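PDB 6OEW: cytidylyltransferase from Leptospira borgpetersenii serovar Hardjo-bovis, which probably transfers a cytidylyl group from CTP to an acceptor, as a metal-dependent nucleotidyltransferase of the GT-A clan. Local coordinates for residues V56-E61 with V76-G81; A17-T22 with N62-T67; I131-N136 with F183-Y188. One frame throughout, in Å; residues are numbered along the deposited sequence. Where two conformers were deposited one is given.

Contact 1. Residues V56-E61 with V76-G81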
loop_
_atom_site.group_PDB
_atom_site.type_symbol
_atom_site.label_atom_id
_atom_site.label_comp_id
_atom_site.label_asym_id
_atom_site.label_seq_id
_atom_site.Cartn_x
_atom_site.Cartn_y
_atom_site.Cartn_z
ATOM N N VAL A 56 8.049 -7.520 -2.420
ATOM C CA VAL A 56 6.718 -7.848 -2.920
ATOM C C VAL A 56 6.334 -9.220 -2.383
ATOM O O VAL A 56 7.074 -10.204 -2.546
ATOM C CB VAL A 56 6.672 -7.821 -4.459
ATOM C CG1 VAL A 56 5.335 -8.380 -4.979
ATOM C CG2 VAL A 56 6.896 -6.405 -4.989
ATOM N N LEU A 57 5.182 -9.285 -1.723
ATOM C CA LEU A 57 4.678 -10.504 -1.118
ATOM C C LEU A 57 3.533 -10.990 -1.996
ATOM O O LEU A 57 2.489 -10.335 -2.068
ATOM C CB LEU A 57 4.174 -10.259 0.293
ATOM C CG LEU A 57 5.165 -10.222 1.465
ATOM C CD1 LEU A 57 6.299 -9.229 1.192
ATOM C CD2 LEU A 57 4.382 -9.866 2.711
ATOM N N THR A 58 3.699 -12.154 -2.615
ATOM C CA THR A 58 2.649 -12.648 -3.502
ATOM C C THR A 58 2.381 -14.118 -3.170
ATOM O O THR A 58 2.808 -14.600 -2.114
ATOM C CB THR A 58 3.057 -12.416 -4.969
ATOM O OG1 THR A 58 1.945 -12.684 -5.849
ATOM C CG2 THR A 58 4.262 -13.288 -5.353
ATOM N N THR A 59 1.637 -14.834 -4.013
ATOM C CA THR A 59 1.317 -16.224 -3.727
ATOM C C THR A 59 2.259 -17.152 -4.483
ATOM O O THR A 59 3.045 -16.730 -5.331
ATOM C CB THR A 59 -0.133 -16.587 -4.104
ATOM O OG1 THR A 59 -0.155 -16.980 -5.478
ATOM C CG2 THR A 59 -1.080 -15.387 -3.914
ATOM N N GLU A 60 2.125 -18.437 -4.192
ATOM C CA GLU A 60 2.881 -19.494 -4.848
ATOM C C GLU A 60 2.198 -20.018 -6.103
ATOM O O GLU A 60 2.732 -20.934 -6.746
ATOM C CB GLU A 60 3.106 -20.657 -3.879
ATOM C CG GLU A 60 3.843 -20.231 -2.597
ATOM C CD GLU A 60 4.221 -21.418 -1.719
ATOM O OE1 GLU A 60 3.901 -21.412 -0.506
ATOM O OE2 GLU A 60 4.842 -22.355 -2.249
ATOM N N GLU A 61 1.039 -19.473 -6.452
ATOM C CA GLU A 61 0.330 -19.951 -7.630
ATOM C C GLU A 61 1.071 -19.535 -8.896
ATOM O O GLU A 61 1.715 -18.481 -8.954
ATOM C CB GLU A 61 -1.105 -19.429 -7.629
ATOM C CG GLU A 61 -1.931 -20.047 -6.503
ATOM C CD GLU A 61 -3.352 -19.532 -6.438
ATOM O OE1 GLU A 61 -3.817 -18.881 -7.399
ATOM O OE2 GLU A 61 -4.013 -19.794 -5.411
ATOM N N VAL A 76 13.499 -5.537 -6.837
ATOM C CA VAL A 76 13.096 -5.667 -5.443
ATOM C C VAL A 76 12.978 -7.152 -5.113
ATOM O O VAL A 76 12.959 -8.012 -5.996
ATOM C CB VAL A 76 11.792 -4.893 -5.138
ATOM C CG1 VAL A 76 11.885 -3.446 -5.667
ATOM C CG2 VAL A 76 10.648 -5.562 -5.734
ATOM N N SER A 77 12.956 -7.460 -3.819
ATOM C CA SER A 77 12.886 -8.856 -3.421
ATOM C C SER A 77 11.449 -9.336 -3.459
ATOM O O SER A 77 10.506 -8.543 -3.502
ATOM C CB SER A 77 13.469 -9.045 -2.023
ATOM O OG SER A 77 14.816 -8.616 -2.009
ATOM N N VAL A 78 11.288 -10.663 -3.464
ATOM C CA VAL A 78 9.986 -11.293 -3.615
ATOM C C VAL A 78 9.841 -12.387 -2.576
ATOM O O VAL A 78 10.747 -13.210 -2.404
ATOM C CB VAL A 78 9.806 -11.923 -5.009
ATOM C CG1 VAL A 78 8.427 -12.566 -5.099
ATOM C CG2 VAL A 78 9.977 -10.884 -6.094
ATOM N N PHE A 79 8.685 -12.425 -1.922
ATOM C CA PHE A 79 8.340 -13.508 -1.015
ATOM C C PHE A 79 7.043 -14.137 -1.509
ATOM O O PHE A 79 6.058 -13.433 -1.735
ATOM C CB PHE A 79 8.171 -13.022 0.432
ATOM C CG PHE A 79 7.835 -14.130 1.359
ATOM C CD1 PHE A 79 8.847 -14.892 1.928
ATOM C CD2 PHE A 79 6.515 -14.482 1.598
ATOM C CE1 PHE A 79 8.546 -15.970 2.744
ATOM C CE2 PHE A 79 6.205 -15.572 2.412
ATOM C CZ PHE A 79 7.227 -16.316 2.974
ATOM N N ARG A 80 7.055 -15.451 -1.693
ATOM C CA ARG A 80 5.905 -16.175 -2.220
ATOM C C ARG A 80 5.378 -17.108 -1.147
ATOM O O ARG A 80 6.074 -18.045 -0.725
ATOM C CB ARG A 80 6.298 -16.925 -3.489
ATOM C CG ARG A 80 6.879 -15.942 -4.511
ATOM C CD ARG A 80 6.969 -16.512 -5.916
ATOM N NE ARG A 80 5.649 -16.867 -6.437
ATOM C CZ ARG A 80 5.420 -17.270 -7.692
ATOM N NH1 ARG A 80 6.424 -17.349 -8.567
ATOM N NH2 ARG A 80 4.181 -17.606 -8.077
ATOM N N GLY A 81 4.147 -16.866 -0.715
ATOM C CA GLY A 81 3.564 -17.598 0.404
ATOM C C GLY A 81 2.062 -17.712 0.299
ATOM O O GLY A 81 1.508 -17.797 -0.808
HETATM O O HOH W 1 0.123 -19.652 -2.602
#

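Contact 2. Residues A17-T22 with N62-T67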
loop_
_atom_site.group_PDB
_atom_site.type_symbol
_atom_site.label_atom_id
_atom_site.label_comp_id
_atom_site.label_asym_id
_atom_site.label_seq_id
_atom_site.Cartn_x
_atom_site.Cartn_y
_atom_site.Cartn_z
ATOM N N ALA A 17 0.675 -8.243 -3.300
ATOM C CA ALA A 17 0.149 -8.092 -4.651
ATOM C C ALA A 17 -0.035 -9.476 -5.236
ATOM O O ALA A 17 0.746 -10.384 -4.949
ATOM C CB ALA A 17 1.086 -7.285 -5.557
ATOM N N ARG A 18 -1.084 -9.638 -6.044
ATOM C CA ARG A 18 -1.319 -10.908 -6.714
ATOM C C ARG A 18 -2.132 -10.670 -7.977
ATOM O O ARG A 18 -2.891 -9.700 -8.077
ATOM C CB ARG A 18 -2.060 -11.924 -5.824
ATOM C CG ARG A 18 -3.516 -11.547 -5.576
ATOM C CD ARG A 18 -4.168 -12.498 -4.588
ATOM N NE ARG A 18 -4.314 -13.846 -5.139
ATOM C CZ ARG A 18 -4.936 -14.848 -4.524
ATOM N NH1 ARG A 18 -5.463 -14.666 -3.320
ATOM N NH2 ARG A 18 -5.030 -16.039 -5.119
ATOM N N MET A 19 -1.958 -11.584 -8.941
ATOM C CA MET A 19 -2.702 -11.509 -10.194
ATOM C C MET A 19 -4.164 -11.860 -9.972
ATOM O O MET A 19 -5.057 -11.204 -10.520
ATOM C CB MET A 19 -2.075 -12.449 -11.236
ATOM C CG MET A 19 -0.703 -11.945 -11.765
ATOM S SD MET A 19 -0.866 -10.488 -12.830
ATOM C CE MET A 19 -1.510 -11.316 -14.321
ATOM N N GLY A 20 -4.430 -12.870 -9.148
ATOM C CA GLY A 20 -5.796 -13.300 -8.900
ATOM C C GLY A 20 -6.504 -12.459 -7.858
ATOM O O GLY A 20 -7.149 -13.005 -6.956
ATOM N N SER A 21 -6.377 -11.132 -7.962
ATOM C CA SER A 21 -7.028 -10.251 -7.008
ATOM C C SER A 21 -8.543 -10.401 -7.086
ATOM O O SER A 21 -9.111 -10.710 -8.133
ATOM C CB SER A 21 -6.616 -8.782 -7.242
ATOM O OG SER A 21 -6.785 -8.346 -8.607
ATOM N N THR A 22 -9.201 -10.135 -5.959
ATOM C CA THR A 22 -10.651 -10.260 -5.896
ATOM C C THR A 22 -11.329 -9.309 -6.871
ATOM O O THR A 22 -12.275 -9.687 -7.573
ATOM C CB THR A 22 -11.122 -9.994 -4.466
ATOM O OG1 THR A 22 -10.322 -10.751 -3.548
ATOM C CG2 THR A 22 -12.564 -10.402 -4.305
ATOM N N ASN A 62 0.981 -20.398 -9.914
ATOM C CA ASN A 62 1.716 -20.180 -11.160
ATOM C C ASN A 62 1.427 -18.815 -11.777
ATOM O O ASN A 62 2.321 -18.209 -12.382
ATOM C CB ASN A 62 1.393 -21.299 -12.155
ATOM C CG ASN A 62 2.116 -22.603 -11.811
ATOM O OD1 ASN A 62 3.216 -22.594 -11.245
ATOM N ND2 ASN A 62 1.500 -23.720 -12.146
ATOM N N ILE A 63 0.206 -18.300 -11.619
ATOM C CA ILE A 63 -0.124 -17.036 -12.268
ATOM C C ILE A 63 0.729 -15.913 -11.709
ATOM O O ILE A 63 0.985 -14.915 -12.390
ATOM C CB ILE A 63 -1.627 -16.707 -12.135
ATOM C CG1 ILE A 63 -1.947 -15.443 -12.926
ATOM C CG2 ILE A 63 -2.029 -16.535 -10.677
ATOM C CD1 ILE A 63 -3.092 -15.559 -13.803
ATOM N N ASP A 64 1.196 -16.061 -10.483
ATOM C CA ASP A 64 1.958 -14.999 -9.855
ATOM C C ASP A 64 3.438 -15.079 -10.184
ATOM O O ASP A 64 4.228 -14.298 -9.629
ATOM C CB ASP A 64 1.715 -15.022 -8.357
ATOM C CG ASP A 64 0.386 -14.383 -7.997
ATOM O OD1 ASP A 64 0.099 -13.283 -8.525
ATOM O OD2 ASP A 64 -0.369 -14.975 -7.215
ATOM N N ASP A 65 3.830 -16.005 -11.065
ATOM C CA ASP A 65 5.102 -15.851 -11.756
ATOM C C ASP A 65 5.177 -14.474 -12.406
ATOM O O ASP A 65 6.253 -13.868 -12.468
ATOM C CB ASP A 65 5.283 -16.944 -12.818
ATOM C CG ASP A 65 5.412 -18.347 -12.222
ATOM O OD1 ASP A 65 5.330 -18.518 -10.980
ATOM O OD2 ASP A 65 5.569 -19.294 -13.018
ATOM N N LYS A 66 4.041 -13.965 -12.885
ATOM C CA LYS A 66 4.018 -12.631 -13.475
ATOM C C LYS A 66 4.363 -11.573 -12.432
ATOM O O LYS A 66 5.156 -10.665 -12.700
ATOM C CB LYS A 66 2.647 -12.364 -14.099
ATOM C CG LYS A 66 2.542 -11.038 -14.840
ATOM C CD LYS A 66 3.555 -10.968 -15.963
ATOM C CE LYS A 66 3.511 -9.619 -16.653
ATOM N NZ LYS A 66 4.708 -9.391 -17.515
ATOM N N THR A 67 3.780 -11.685 -11.234
ATOM C CA THR A 67 4.090 -10.761 -10.136
ATOM C C THR A 67 5.565 -10.824 -9.767
ATOM O O THR A 67 6.225 -9.783 -9.608
ATOM C CB THR A 67 3.200 -11.095 -8.927
ATOM O OG1 THR A 67 1.852 -11.322 -9.392
ATOM C CG2 THR A 67 3.186 -9.947 -7.872
HETATM O O HOH W 2 -3.109 -14.710 -7.618
#

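Contact 3. Residues I131-N136 with F183-Y188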
loop_
_atom_site.group_PDB
_atom_site.type_symbol
_atom_site.label_atom_id
_atom_site.label_comp_id
_atom_site.label_asym_id
_atom_site.label_seq_id
_atom_site.Cartn_x
_atom_site.Cartn_y
_atom_site.Cartn_z
ATOM N N ILE A 131 3.885 3.774 20.339
ATOM C CA ILE A 131 3.044 3.456 19.187
ATOM C C ILE A 131 3.407 2.064 18.705
ATOM O O ILE A 131 4.588 1.745 18.540
ATOM C CB ILE A 131 3.207 4.454 18.021
ATOM C CG1 ILE A 131 2.931 5.890 18.467
ATOM C CG2 ILE A 131 2.295 4.049 16.839
ATOM C CD1 ILE A 131 3.034 6.920 17.357
ATOM N N GLU A 132 2.401 1.233 18.483
ATOM C CA GLU A 132 2.651 -0.037 17.831
ATOM C C GLU A 132 1.905 -0.158 16.513
ATOM O O GLU A 132 2.216 -1.064 15.729
ATOM C CB GLU A 132 2.282 -1.203 18.754
ATOM C CG GLU A 132 0.859 -1.197 19.235
ATOM C CD GLU A 132 0.621 -2.239 20.323
ATOM O OE1 GLU A 132 1.462 -3.158 20.476
ATOM O OE2 GLU A 132 -0.407 -2.143 21.024
ATOM N N PHE A 133 0.975 0.755 16.237
ATOM C CA PHE A 133 0.183 0.714 15.009
ATOM C C PHE A 133 -0.146 2.139 14.584
ATOM O O PHE A 133 -0.800 2.880 15.328
ATOM C CB PHE A 133 -1.089 -0.085 15.257
ATOM C CG PHE A 133 -1.858 -0.423 14.010
ATOM C CD1 PHE A 133 -1.780 -1.690 13.476
ATOM C CD2 PHE A 133 -2.684 0.513 13.408
ATOM C CE1 PHE A 133 -2.508 -2.034 12.328
ATOM C CE2 PHE A 133 -3.421 0.187 12.265
ATOM C CZ PHE A 133 -3.324 -1.071 11.719
ATOM N N LEU A 134 0.298 2.520 13.390
ATOM C CA LEU A 134 0.018 3.834 12.817
ATOM C C LEU A 134 -0.653 3.617 11.462
ATOM O O LEU A 134 -0.132 2.867 10.630
ATOM C CB LEU A 134 1.301 4.659 12.662
ATOM C CG LEU A 134 1.168 6.064 12.047
ATOM C CD1 LEU A 134 0.285 6.966 12.905
ATOM C CD2 LEU A 134 2.496 6.734 11.739
ATOM N N THR A 135 -1.800 4.268 11.243
ATOM C CA THR A 135 -2.505 4.168 9.960
ATOM C C THR A 135 -2.940 5.552 9.503
ATOM O O THR A 135 -3.137 6.459 10.314
ATOM C CB THR A 135 -3.743 3.220 10.054
ATOM O OG1 THR A 135 -4.450 3.187 8.800
ATOM C CG2 THR A 135 -4.710 3.667 11.137
ATOM N N ASN A 136 -3.067 5.720 8.186
ATOM C CA ASN A 136 -3.724 6.886 7.610
ATOM C C ASN A 136 -5.030 6.505 6.917
ATOM O O ASN A 136 -5.589 7.316 6.171
ATOM C CB ASN A 136 -2.788 7.601 6.617
ATOM C CG ASN A 136 -2.631 6.810 5.295
ATOM O OD1 ASN A 136 -3.118 5.656 5.163
ATOM N ND2 ASN A 136 -1.962 7.419 4.325
ATOM N N PHE A 183 -4.787 -1.331 21.806
ATOM C CA PHE A 183 -3.463 -1.213 21.211
ATOM C C PHE A 183 -2.954 0.219 21.316
ATOM O O PHE A 183 -3.720 1.160 21.540
ATOM C CB PHE A 183 -3.477 -1.632 19.743
ATOM C CG PHE A 183 -3.969 -3.023 19.520
ATOM C CD1 PHE A 183 -3.096 -4.092 19.579
ATOM C CD2 PHE A 183 -5.310 -3.265 19.240
ATOM C CE1 PHE A 183 -3.552 -5.387 19.368
ATOM C CE2 PHE A 183 -5.766 -4.558 19.029
ATOM C CZ PHE A 183 -4.889 -5.615 19.098
ATOM N N LYS A 184 -1.641 0.374 21.148
ATOM C CA LYS A 184 -1.041 1.709 21.082
ATOM C C LYS A 184 -1.247 2.202 19.648
ATOM O O LYS A 184 -0.351 2.203 18.798
ATOM C CB LYS A 184 0.416 1.660 21.537
ATOM C CG LYS A 184 0.538 1.101 22.962
ATOM C CD LYS A 184 1.954 1.109 23.491
ATOM C CE LYS A 184 1.993 0.717 24.966
ATOM N NZ LYS A 184 3.371 0.828 25.491
ATOM N N PHE A 185 -2.477 2.663 19.405
ATOM C CA PHE A 185 -3.049 2.945 18.093
ATOM C C PHE A 185 -3.032 4.444 17.829
ATOM O O PHE A 185 -3.411 5.228 18.703
ATOM C CB PHE A 185 -4.494 2.424 18.063
ATOM C CG PHE A 185 -5.233 2.681 16.766
ATOM C CD1 PHE A 185 -5.106 1.808 15.692
ATOM C CD2 PHE A 185 -6.096 3.765 16.646
ATOM C CE1 PHE A 185 -5.800 2.030 14.505
ATOM C CE2 PHE A 185 -6.799 4.001 15.465
ATOM C CZ PHE A 185 -6.652 3.129 14.389
ATOM N N PHE A 186 -2.604 4.841 16.627
ATOM C CA PHE A 186 -2.551 6.251 16.261
ATOM C C PHE A 186 -2.843 6.425 14.787
ATOM O O PHE A 186 -2.604 5.523 13.982
ATOM C CB PHE A 186 -1.199 6.861 16.609
ATOM C CG PHE A 186 -1.011 6.969 18.059
ATOM C CD1 PHE A 186 -1.594 8.010 18.752
ATOM C CD2 PHE A 186 -0.370 5.961 18.761
ATOM C CE1 PHE A 186 -1.472 8.085 20.116
ATOM C CE2 PHE A 186 -0.233 6.034 20.130
ATOM C CZ PHE A 186 -0.790 7.091 20.808
ATOM N N GLU A 187 -3.324 7.618 14.442
ATOM C CA GLU A 187 -3.750 7.902 13.080
ATOM C C GLU A 187 -3.050 9.137 12.528
ATOM O O GLU A 187 -2.720 10.072 13.258
ATOM C CB GLU A 187 -5.255 8.097 13.014
ATOM C CG GLU A 187 -6.035 6.877 13.493
ATOM C CD GLU A 187 -7.518 7.072 13.309
ATOM O OE1 GLU A 187 -8.218 7.387 14.297
ATOM O OE2 GLU A 187 -7.965 6.950 12.157
ATOM N N TYR A 188 -2.885 9.147 11.218
ATOM C CA TYR A 188 -2.142 10.193 10.538
ATOM C C TYR A 188 -3.055 10.919 9.556
ATOM O O TYR A 188 -3.499 10.309 8.562
ATOM C CB TYR A 188 -0.931 9.585 9.842
ATOM C CG TYR A 188 0.035 10.607 9.310
ATOM C CD1 TYR A 188 0.965 11.220 10.152
ATOM C CD2 TYR A 188 -0.012 10.992 7.983
ATOM C CE1 TYR A 188 1.847 12.176 9.659
ATOM C CE2 TYR A 188 0.855 11.941 7.482
ATOM C CZ TYR A 188 1.783 12.520 8.321
ATOM O OH TYR A 188 2.623 13.447 7.791
HETATM O O HOH W 3 -5.938 9.706 7.252
#

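Contact 1. Residues V56-E61 with V76-G81
Arg80 reaches across to the neighbouring segment and holds the carbonyl of Thr59 side-on: NE lies 2.8 Å and NH2 3.1 Å from Thr59 O. The oxygen sits almost in the guanidinium plane, and the NE bond is the straighter of the two. A bend in the arginine chain (chi3 62°) turns the head toward residues 59-61, while NH1 forms salt bridges with Asp65 and Glu68. Behind this grip run four ladder bonds of a parallel pair, alternating between the strands: Val56 N to Ser77 O, Phe79 N to Val56 O, Thr58 N to Phe79 O (2.8 Å) and Gly81 N to Thr58 O (3.0 Å). Next to the last of them a water accepts from Glu60 N and donates to Gly81 O. Thr59 OG1 takes the N-H of Glu61 at 2.9 Å, an ST turn, and also hydrogen-bonds to Asp64 OD2.

Packing follows the two faces. With Val56, Val78 and Thr58, Arg80 shares the face under helix 65-73; its CG lies alongside Thr58 CG2 at 3.8 Å, and Val56 CG2 meets Val76 CG2 at 3.9 Å. Leu57 and Phe79 occupy the other face, toward helix 86-96. By topology this is a beta-alpha-beta unit. Its chemistry implies that one guanidinium ties residues 59-61 to the crossover helix, its charge probably balanced by Asp65 and Glu68 while NE and NH2 serve the carbonyl.

Contact 2. Residues A17-T22 with N62-T67
The carboxylate of Asp64 and the guanidinium of Arg18 are the flat groups here, and a water joins them. It lies at the guanidinium edge, in plane, accepting from Arg18 NE at 2.9 Å and from Gly20 N while donating to Asp64 OD2 at 2.8 Å; one guanidinium face carries Gly20 O, displaced toward the rim. The two charges approach no closer than a loose attraction, since Asp64 OD2 stands well out of the guanidinium plane. Asp64 OD1 is gripped twice. Met19 N comes nearly straight to its syn lone pair at 2.7 Å. Thr67 OG1, three residues on, donates from the anti side at 2.8 Å, tilted 21° out of the carboxylate plane. These bonds fix the rotation of the carboxylate.

Met19 does the apolar work. Its CB presses on Ile63 CG1 at 3.4 Å, tighter than usual for two carbons. A bend at chi2 (-71°) brings SD across the aliphatic part of Lys66, 4.0 Å from its CG. Thr67 turns CG2 to Ala17 O at 3.8 Å. The Ala17 side chain is about 8 Å from that of Asp108, a magnesium-binding residue, a place consistent with a nucleotide-binding loop. The loop after strand 11-16 is thus fastened to the start of helix 65-73. Strand 54-59 lies beside both, Thr58 OG1 bonding to Ala17 O, and Leu38 of helix 37-45 packs on Ala17 and Thr67.

Contact 3. Residues I131-N136 with F183-Y188
Strands 133-135 and 185-187 run parallel at 21°, in register from Phe133 with Phe185 to Thr135 with Glu187, through Phe186 N to Phe133 O (3.0 Å), Thr135 N to Phe186 O and Tyr188 N to Thr135 O. Before the ladder, Lys184 is the centre of an inverse gamma turn, and its O accepts from both Glu132 N (2.9 Å) and Phe133 N (3.2 Å). Glu132 returns a bond to the same residue: chi1 of 57° places CG between backbone N and carbonyl, and the extended chain carries OE2 to Lys184 N at 2.8 Å, a nearly straight bond met on the anti side and tilted a little out of the carboxylate plane. That oxygen also lies at the edge of the Phe183 ring, while Lys184 NZ turns away to Gly129 O.

Phe133 and Phe185 point the same way, their ring planes 20° apart but slid so far that overlap is slight, the centroids 5.7 Å apart. Thr135 CG2 continues this face, 3.8 Å from Phe185 CZ and at the edge of the Phe133 ring. On the reverse face Ile131 packs obliquely against Phe186, and Leu134 CD1 rests on Phe186 CB and Tyr188 CB.

Strand 185-187 is an edge of the mixed sheet within the chain. Beyond strand 133-135, the antiparallel strand 149-152 continues the sheet. Helix 174-178 packs on Phe133, Phe183 and Phe185, with helix 153-162 beside Phe133 and Phe183; helix 114-126 takes the other face, touching Ile131, Leu134 and Tyr188.

Overall arrangement
From the N terminus, strand 11-16 leads into the loop 17-22, which waits some forty residues for 62-67 to close contact 2. Contact 1 opens within that span at 56-61 and closes at 76-81 after helix 65-73, so the two cross rather than nest. They touch directly, through a probable hydrogen bond and a salt bridge, binding the beta-alpha-beta unit of strand 54-59, helix 65-73 and strand 77-81 to the loop beside it. Contact 3 follows in series and closes a longer excursion of strand 149-152 and three helices. Contacts 1 and 3 hold the two outermost strands of the same mixed sheet, their centres about 26 Å apart.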